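Local coordinates for type IV pilus biogenesis protein PilB (Streptococcus sanguinis, PDB 7B7P) that acts as a minor pilin of type IV pili with a direct role in adhesion, probably through its metal-binding von Willebrand factor A-like module, at residues A[33-38]-A[95-100]; A[49-54]-A[155-160]; A[264-269]-A[277-282]. All coordinates share one frame; numbering follows the deposited sequence.

Contact 1: A[33-38]-A[95-100]; sequences IFILDD and FKTEGA
I35 meets F95 and T97 chiefly through its CD1 methyl, which lodges against the backbone of 95-100 and between two of its side chains. The first torsion sets CG1 beside the backbone N (chi1 -60°), and the nearly extended second one (chi2 -159°) carries CD1 out to the other strand. There it lies 3.7 Å from K96 N and 3.8 Å from F95 C, so it presses on the peptide link itself. F95 offers its CB, 3.9 Å from I35 CD1, but its ring swings off toward I149 of strand 148-152. T97 closes the other end with its methyl, CG2 standing 3.9 Å from I35 CD1; the same side chain also touches V136. The branch methyl of I35, CG2, adds a looser approach of 4.0 Å to F95 O.

The two strands belong to different sheets. Strand 32-36 runs between 148-152 and 136-139 in a mixed sheet, whereas 92-101 is an outer strand of a three-stranded antiparallel sheet laid against it. Their segment axes come within 7.9 Å, with N-to-C directions 124° apart. No hydrogen bond crosses here, so between these two segments the join rests on van der Waals contacts of I35, with neither charge nor polar pairing to fix their register.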
# COMPACT_ATOMS: atom_id res chain seq x y z
N ILE A 33 15.63 -1.29 -10.59
CA ILE A 33 16.84 -0.93 -9.88
C ILE A 33 16.50 -0.78 -8.41
O ILE A 33 15.52 -0.11 -8.07
CB ILE A 33 17.46 0.40 -10.38
CG1 ILE A 33 17.79 0.34 -11.86
CG2 ILE A 33 18.71 0.75 -9.56
CD1 ILE A 33 19.09 -0.33 -12.12
N PHE A 34 17.35 -1.34 -7.55
CA PHE A 34 17.29 -1.11 -6.11
C PHE A 34 18.64 -0.59 -5.67
O PHE A 34 19.66 -1.23 -5.91
CB PHE A 34 16.93 -2.40 -5.35
CG PHE A 34 15.50 -2.82 -5.51
CD1 PHE A 34 15.09 -3.52 -6.63
CD2 PHE A 34 14.55 -2.50 -4.54
CE1 PHE A 34 13.76 -3.90 -6.79
CE2 PHE A 34 13.22 -2.88 -4.69
CZ PHE A 34 12.83 -3.58 -5.81
N ILE A 35 18.66 0.57 -5.02
CA ILE A 35 19.86 1.04 -4.34
C ILE A 35 19.91 0.41 -2.95
O ILE A 35 18.92 0.44 -2.21
CB ILE A 35 19.90 2.57 -4.26
CG1 ILE A 35 19.87 3.18 -5.66
CG2 ILE A 35 21.15 3.04 -3.56
CD1 ILE A 35 20.39 4.60 -5.68
N LEU A 36 21.07 -0.15 -2.59
CA LEU A 36 21.22 -0.91 -1.36
C LEU A 36 22.29 -0.29 -0.46
O LEU A 36 23.32 0.19 -0.95
CB LEU A 36 21.60 -2.35 -1.66
CG LEU A 36 20.76 -3.01 -2.75
CD1 LEU A 36 21.22 -4.44 -2.93
CD2 LEU A 36 19.27 -2.98 -2.41
N ASP A 37 22.06 -0.33 0.85
CA ASP A 37 23.11 -0.00 1.81
C ASP A 37 23.88 -1.27 2.18
O ASP A 37 23.58 -2.38 1.71
CB ASP A 37 22.53 0.70 3.05
CG ASP A 37 21.54 -0.17 3.84
OD1 ASP A 37 21.86 -1.33 4.16
OD2 ASP A 37 20.44 0.33 4.16
N ASP A 38 24.91 -1.13 3.02
CA ASP A 38 25.77 -2.28 3.35
C ASP A 38 25.07 -3.37 4.24
O ASP A 38 25.77 -4.26 4.72
CB ASP A 38 27.06 -1.80 4.02
CG ASP A 38 26.83 -1.19 5.40
OD1 ASP A 38 25.66 -1.08 5.85
OD2 ASP A 38 27.84 -0.82 6.05
N PHE A 95 25.87 5.37 -4.79
CA PHE A 95 24.80 5.64 -5.74
C PHE A 95 23.69 6.44 -5.09
O PHE A 95 23.46 6.34 -3.88
CB PHE A 95 24.20 4.36 -6.31
CG PHE A 95 25.22 3.40 -6.81
CD1 PHE A 95 25.85 2.54 -5.94
CD2 PHE A 95 25.56 3.35 -8.17
CE1 PHE A 95 26.80 1.64 -6.39
CE2 PHE A 95 26.50 2.45 -8.63
CZ PHE A 95 27.12 1.59 -7.73
N LYS A 96 22.98 7.22 -5.91
CA LYS A 96 21.99 8.18 -5.44
C LYS A 96 21.02 8.49 -6.56
O LYS A 96 21.46 8.75 -7.69
CB LYS A 96 22.66 9.47 -4.97
CG LYS A 96 22.08 10.03 -3.69
CD LYS A 96 22.66 11.40 -3.37
CE LYS A 96 22.98 11.56 -1.88
NZ LYS A 96 24.05 12.57 -1.65
N THR A 97 19.73 8.47 -6.26
CA THR A 97 18.73 9.01 -7.17
C THR A 97 18.69 10.53 -7.04
O THR A 97 19.01 11.09 -5.99
CB THR A 97 17.36 8.40 -6.89
OG1 THR A 97 16.88 8.86 -5.62
CG2 THR A 97 17.44 6.87 -6.89
N GLU A 98 18.34 11.21 -8.14
CA GLU A 98 18.50 12.66 -8.23
C GLU A 98 17.39 13.28 -9.07
O GLU A 98 17.63 14.09 -9.96
CB GLU A 98 19.86 13.03 -8.82
CG GLU A 98 21.06 12.59 -7.99
CD GLU A 98 21.64 13.72 -7.13
OE1 GLU A 98 21.56 14.90 -7.55
OE2 GLU A 98 22.18 13.43 -6.03
N GLY A 99 16.13 12.91 -8.79
CA GLY A 99 15.03 13.49 -9.54
C GLY A 99 14.95 13.01 -10.98
O GLY A 99 15.26 11.86 -11.30
N ALA A 100 14.52 13.90 -11.87
CA ALA A 100 14.15 13.48 -13.20
C ALA A 100 14.48 14.55 -14.24
O ALA A 100 14.53 15.74 -13.93
CB ALA A 100 12.65 13.15 -13.27

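Contact 2: A[49-54]-A[155-160]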
# COMPACT_ATOMS: atom_id res chain seq x y z
N THR A 49 20.44 -12.05 -2.66
CA THR A 49 19.12 -12.61 -2.93
C THR A 49 19.08 -13.14 -4.35
O THR A 49 19.52 -12.46 -5.29
CB THR A 49 18.06 -11.53 -2.72
OG1 THR A 49 18.28 -10.90 -1.46
CG2 THR A 49 16.68 -12.13 -2.76
N ARG A 50 18.56 -14.36 -4.52
CA ARG A 50 18.67 -15.03 -5.81
C ARG A 50 17.82 -14.34 -6.87
O ARG A 50 16.77 -13.76 -6.57
CB ARG A 50 18.25 -16.50 -5.70
CG ARG A 50 18.64 -17.21 -4.41
CD ARG A 50 17.58 -18.24 -4.06
NE ARG A 50 17.36 -19.14 -5.20
CZ ARG A 50 17.99 -20.29 -5.39
NH1 ARG A 50 18.89 -20.72 -4.50
NH2 ARG A 50 17.72 -21.02 -6.46
N GLU A 51 18.27 -14.43 -8.12
CA GLU A 51 17.68 -13.86 -9.33
C GLU A 51 17.82 -12.35 -9.42
O GLU A 51 17.24 -11.72 -10.32
CB GLU A 51 16.21 -14.27 -9.51
CG GLU A 51 15.96 -15.75 -9.22
CD GLU A 51 14.49 -16.11 -9.17
OE1 GLU A 51 14.18 -17.32 -9.08
OE2 GLU A 51 13.64 -15.19 -9.22
N TRP A 52 18.60 -11.74 -8.54
CA TRP A 52 18.98 -10.34 -8.64
C TRP A 52 20.47 -10.24 -8.93
O TRP A 52 21.29 -10.87 -8.24
CB TRP A 52 18.62 -9.59 -7.35
CG TRP A 52 17.15 -9.43 -7.22
CD1 TRP A 52 16.31 -10.23 -6.50
CD2 TRP A 52 16.33 -8.44 -7.85
NE1 TRP A 52 15.02 -9.79 -6.63
CE2 TRP A 52 15.00 -8.69 -7.46
CE3 TRP A 52 16.59 -7.36 -8.69
CZ2 TRP A 52 13.94 -7.90 -7.89
CZ3 TRP A 52 15.53 -6.57 -9.12
CH2 TRP A 52 14.22 -6.85 -8.71
N SER A 53 20.82 -9.48 -9.96
CA SER A 53 22.20 -9.15 -10.26
C SER A 53 22.62 -7.91 -9.48
O SER A 53 21.79 -7.06 -9.14
CB SER A 53 22.38 -8.95 -11.76
OG SER A 53 21.57 -9.85 -12.47
N TYR A 54 23.91 -7.81 -9.18
CA TYR A 54 24.41 -6.77 -8.28
C TYR A 54 25.65 -6.09 -8.86
O TYR A 54 26.41 -6.69 -9.62
CB TYR A 54 24.77 -7.35 -6.90
CG TYR A 54 23.61 -7.84 -6.07
CD1 TYR A 54 22.90 -8.99 -6.42
CD2 TYR A 54 23.23 -7.18 -4.91
CE1 TYR A 54 21.85 -9.45 -5.65
CE2 TYR A 54 22.18 -7.63 -4.14
CZ TYR A 54 21.49 -8.77 -4.52
OH TYR A 54 20.44 -9.22 -3.75
N PRO A 155 11.71 -8.97 -16.66
CA PRO A 155 10.76 -8.87 -15.54
C PRO A 155 10.92 -10.03 -14.57
O PRO A 155 11.48 -11.08 -14.90
CB PRO A 155 9.39 -8.91 -16.22
CG PRO A 155 9.66 -8.61 -17.66
CD PRO A 155 11.02 -9.15 -17.94
N ILE A 156 10.43 -9.82 -13.35
CA ILE A 156 10.40 -10.89 -12.35
C ILE A 156 9.17 -11.76 -12.67
O ILE A 156 8.05 -11.27 -12.75
CB ILE A 156 10.38 -10.33 -10.92
CG1 ILE A 156 9.03 -9.74 -10.47
CG2 ILE A 156 11.41 -9.24 -10.77
CD1 ILE A 156 8.07 -10.78 -9.93
N GLN A 157 9.43 -13.04 -12.96
CA GLN A 157 8.40 -13.94 -13.50
C GLN A 157 7.89 -14.81 -12.35
O GLN A 157 8.60 -15.66 -11.81
CB GLN A 157 8.95 -14.76 -14.68
CG GLN A 157 9.97 -15.90 -14.41
CD GLN A 157 11.37 -15.43 -13.96
OE1 GLN A 157 11.51 -14.65 -13.01
NE2 GLN A 157 12.40 -15.91 -14.64
N GLY A 158 6.64 -14.56 -11.95
CA GLY A 158 6.09 -15.21 -10.78
C GLY A 158 6.11 -14.34 -9.54
O GLY A 158 6.82 -14.64 -8.57
N GLN A 159 5.33 -13.25 -9.55
CA GLN A 159 5.27 -12.38 -8.39
C GLN A 159 4.35 -13.00 -7.32
O GLN A 159 3.80 -14.09 -7.48
CB GLN A 159 4.80 -10.98 -8.79
CG GLN A 159 3.31 -10.88 -9.13
CD GLN A 159 3.01 -9.90 -10.27
OE1 GLN A 159 3.80 -9.77 -11.20
NE2 GLN A 159 1.87 -9.21 -10.18
N MET A 160 4.19 -12.27 -6.22
CA MET A 160 3.33 -12.72 -5.13
C MET A 160 1.86 -12.50 -5.49
O MET A 160 1.51 -11.78 -6.43
CB MET A 160 3.71 -11.98 -3.85
CG MET A 160 5.07 -12.39 -3.31
SD MET A 160 5.65 -14.03 -3.82
CE MET A 160 6.61 -13.67 -5.29
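E51 and W52 are the residues of 49-54 that approach the 155-160 loop, with Q157 and I156 as their respective counterparts, and the bend that delivers them starts at T49. From T49 to W52 the chain makes a type II beta turn, closed by a weak bond of 3.5 Å from W52 N to T49 O. E51 takes the third position of that turn with a positive phi of 72°, and its side chain reaches out toward the loop. Its carboxylate makes no hydrogen bond across the contact: E51 OE2 is 4.4 Å from Q157 OE1, a loose approach of two oxygens. The firmer tie goes through R152, which gives NH1 to E51 O and NH2 to P155 O, linking the turn to the start of the loop.

That loop leads from strand 148-152, in the sheet that also holds 53-57, to strand 162-169 of the von Willebrand factor A-like fold, so the contact sits at the passage between the two parts of this bimodular pilin. W52 makes the apolar touch here. Its CZ2, on the six-membered ring beside the fusion carbon CE2, lies 4.1 Å from I156 CG2, the methyl meeting the ring obliquely. In I156 a chi1 of 75° puts CG2 anti to the carbonyl carbon, beside the backbone N, and this is the branch that faces the indole. On the pyrrole side W52 NE1 is bonded to S424 O, near the end of the chain.

S53 then enters the strand, pairing through its backbone with Y151 and through OG with W69 N. Y54 turns back to the start of the segment: T49 N donates to Y54 OH at 3.0 Å, with an N-H...O angle of 148°.

Contact 3: A[264-269]-A[277-282]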
# COMPACT_ATOMS: atom_id res chain seq x y z
N TYR A 264 -16.02 -8.13 8.48
CA TYR A 264 -16.22 -8.97 7.30
C TYR A 264 -15.01 -8.90 6.38
O TYR A 264 -14.51 -9.93 5.92
CB TYR A 264 -17.48 -8.55 6.56
CG TYR A 264 -18.78 -9.08 7.15
CD1 TYR A 264 -19.08 -8.90 8.50
CD2 TYR A 264 -19.72 -9.71 6.34
CE1 TYR A 264 -20.27 -9.35 9.03
CE2 TYR A 264 -20.92 -10.17 6.86
CZ TYR A 264 -21.19 -9.98 8.20
OH TYR A 264 -22.37 -10.42 8.75
N GLY A 265 -14.51 -7.69 6.13
CA GLY A 265 -13.34 -7.55 5.28
C GLY A 265 -12.16 -8.34 5.77
O GLY A 265 -11.57 -9.12 5.02
N MET A 266 -11.80 -8.17 7.05
CA MET A 266 -10.56 -8.77 7.54
C MET A 266 -10.66 -10.29 7.64
O MET A 266 -9.68 -11.00 7.38
CB MET A 266 -10.17 -8.18 8.89
CG MET A 266 -9.79 -6.71 8.82
SD MET A 266 -9.07 -6.12 10.35
CE MET A 266 -8.12 -4.68 9.77
N ILE A 267 -11.81 -10.83 8.06
CA ILE A 267 -11.86 -12.29 8.18
C ILE A 267 -11.83 -12.93 6.80
O ILE A 267 -11.16 -13.95 6.60
CB ILE A 267 -13.05 -12.79 9.02
CG1 ILE A 267 -12.87 -14.29 9.29
CG2 ILE A 267 -14.36 -12.59 8.34
CD1 ILE A 267 -13.68 -14.81 10.48
N SER A 268 -12.50 -12.34 5.81
CA SER A 268 -12.40 -12.88 4.45
C SER A 268 -10.96 -12.79 3.93
O SER A 268 -10.52 -13.67 3.19
CB SER A 268 -13.37 -12.18 3.51
OG SER A 268 -12.96 -10.86 3.20
N LEU A 269 -10.20 -11.78 4.34
CA LEU A 269 -8.80 -11.69 3.94
C LEU A 269 -7.96 -12.76 4.63
O LEU A 269 -6.99 -13.28 4.05
CB LEU A 269 -8.25 -10.30 4.24
CG LEU A 269 -8.57 -9.15 3.28
CD1 LEU A 269 -7.97 -7.88 3.87
CD2 LEU A 269 -8.01 -9.42 1.86
N LYS A 277 -1.98 -8.27 1.62
CA LYS A 277 -3.41 -8.18 1.90
C LYS A 277 -3.80 -6.75 2.25
O LYS A 277 -3.11 -6.08 3.02
CB LYS A 277 -3.82 -9.12 3.04
CG LYS A 277 -3.52 -10.59 2.79
CD LYS A 277 -3.87 -11.43 4.02
CE LYS A 277 -3.32 -12.84 3.91
NZ LYS A 277 -4.26 -13.83 4.41
N TYR A 278 -4.95 -6.32 1.74
CA TYR A 278 -5.33 -4.92 1.80
C TYR A 278 -6.81 -4.77 2.11
O TYR A 278 -7.65 -5.49 1.56
CB TYR A 278 -5.03 -4.21 0.47
CG TYR A 278 -3.56 -4.13 0.16
CD1 TYR A 278 -2.75 -3.17 0.76
CD2 TYR A 278 -2.97 -5.01 -0.74
CE1 TYR A 278 -1.42 -3.09 0.48
CE2 TYR A 278 -1.64 -4.94 -1.03
CZ TYR A 278 -0.86 -3.98 -0.42
OH TYR A 278 0.48 -3.92 -0.71
N ILE A 279 -7.14 -3.80 2.96
CA ILE A 279 -8.50 -3.29 3.11
C ILE A 279 -8.57 -1.89 2.51
O ILE A 279 -7.73 -1.03 2.79
CB ILE A 279 -8.93 -3.27 4.59
CG1 ILE A 279 -8.95 -4.68 5.16
CG2 ILE A 279 -10.28 -2.55 4.74
CD1 ILE A 279 -10.26 -5.42 4.95
N VAL A 280 -9.59 -1.65 1.70
CA VAL A 280 -9.92 -0.30 1.24
C VAL A 280 -11.30 -0.01 1.76
O VAL A 280 -12.28 -0.59 1.30
CB VAL A 280 -9.86 -0.17 -0.29
CG1 VAL A 280 -10.39 1.19 -0.72
CG2 VAL A 280 -8.44 -0.38 -0.75
N LEU A 281 -11.37 0.86 2.75
CA LEU A 281 -12.61 1.14 3.44
C LEU A 281 -13.06 2.54 3.06
O LEU A 281 -12.30 3.49 3.20
CB LEU A 281 -12.41 1.04 4.96
CG LEU A 281 -13.71 1.05 5.74
CD1 LEU A 281 -13.55 0.23 7.00
CD2 LEU A 281 -14.09 2.46 6.09
N LEU A 282 -14.30 2.65 2.59
CA LEU A 282 -14.87 3.92 2.17
C LEU A 282 -16.06 4.24 3.06
O LEU A 282 -16.95 3.42 3.20
CB LEU A 282 -15.30 3.88 0.70
CG LEU A 282 -15.74 5.25 0.21
CD1 LEU A 282 -15.22 5.53 -1.22
CD2 LEU A 282 -17.24 5.39 0.29
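L269 and I279 meet at the heart of a helix-on-sheet layer in the von Willebrand factor A-like alpha/beta fold, where helix 258-270 packs along strand 276-283. The two segments run nearly antiparallel, at 162°, with their axes 9.0 Å apart at closest approach.

The packing is tight around the I279 end. I279 CD1 sits on the helix, 3.6 Å from G265 C; the glycine lets the methyl come right up to the helix backbone. From the next turn L269 brings CD1 to 3.5 Å from I279 CD1, the two side chains crossing obliquely. That same L269 methyl is squeezed onto the strand backbone, CD1 being 3.3 Å from Y278 O. M266 flanks the isoleucine at about a right angle and more loosely, its CG 4.1 Å from I279 CD1, and continues over V365 of the adjoining strand. L269 also rests on A163 and S165 of the neighbouring strand 162-169.

Y278 points off the far face of the sheet, where its OH is bonded to D419. Toward K277 the character changes: this residue is partly exposed, and its contact is polar. Its chain reaches past L269, CD and CE passing the carbonyl O, and bends at the last torsion to bring NZ there. The ammonium group is shared between L269 O and Q272 O, where it probably offsets the negative end of the helix dipole. K277 NZ lies 2.8 Å from L269 O, at a C=O...N angle of 141° and tilted 29° out of the carbonyl plane.

How the contacts relate
Contacts 1 and 2 form one continuous neighbourhood: their centres are 18 Å apart, and strands 32-36 and 53-57 belong to the same sheet. They touch directly, F34 CE1 lying 3.5 Å from W52 CH2 and L36 CD1 lying 3.5 Å from Y54 CE2, and their segments alternate along the chain. Contact 3 follows later in sequence and stands apart in the metal-binding module, its centre 34 Å from contact 1 and 28 Å from contact 2; the nearest atoms of contacts 2 and 3 are about 9 Å apart. None of the three reaches the magnesium site, but strand 276-283 of contact 3 runs up to D284, which binds the metal together with S173.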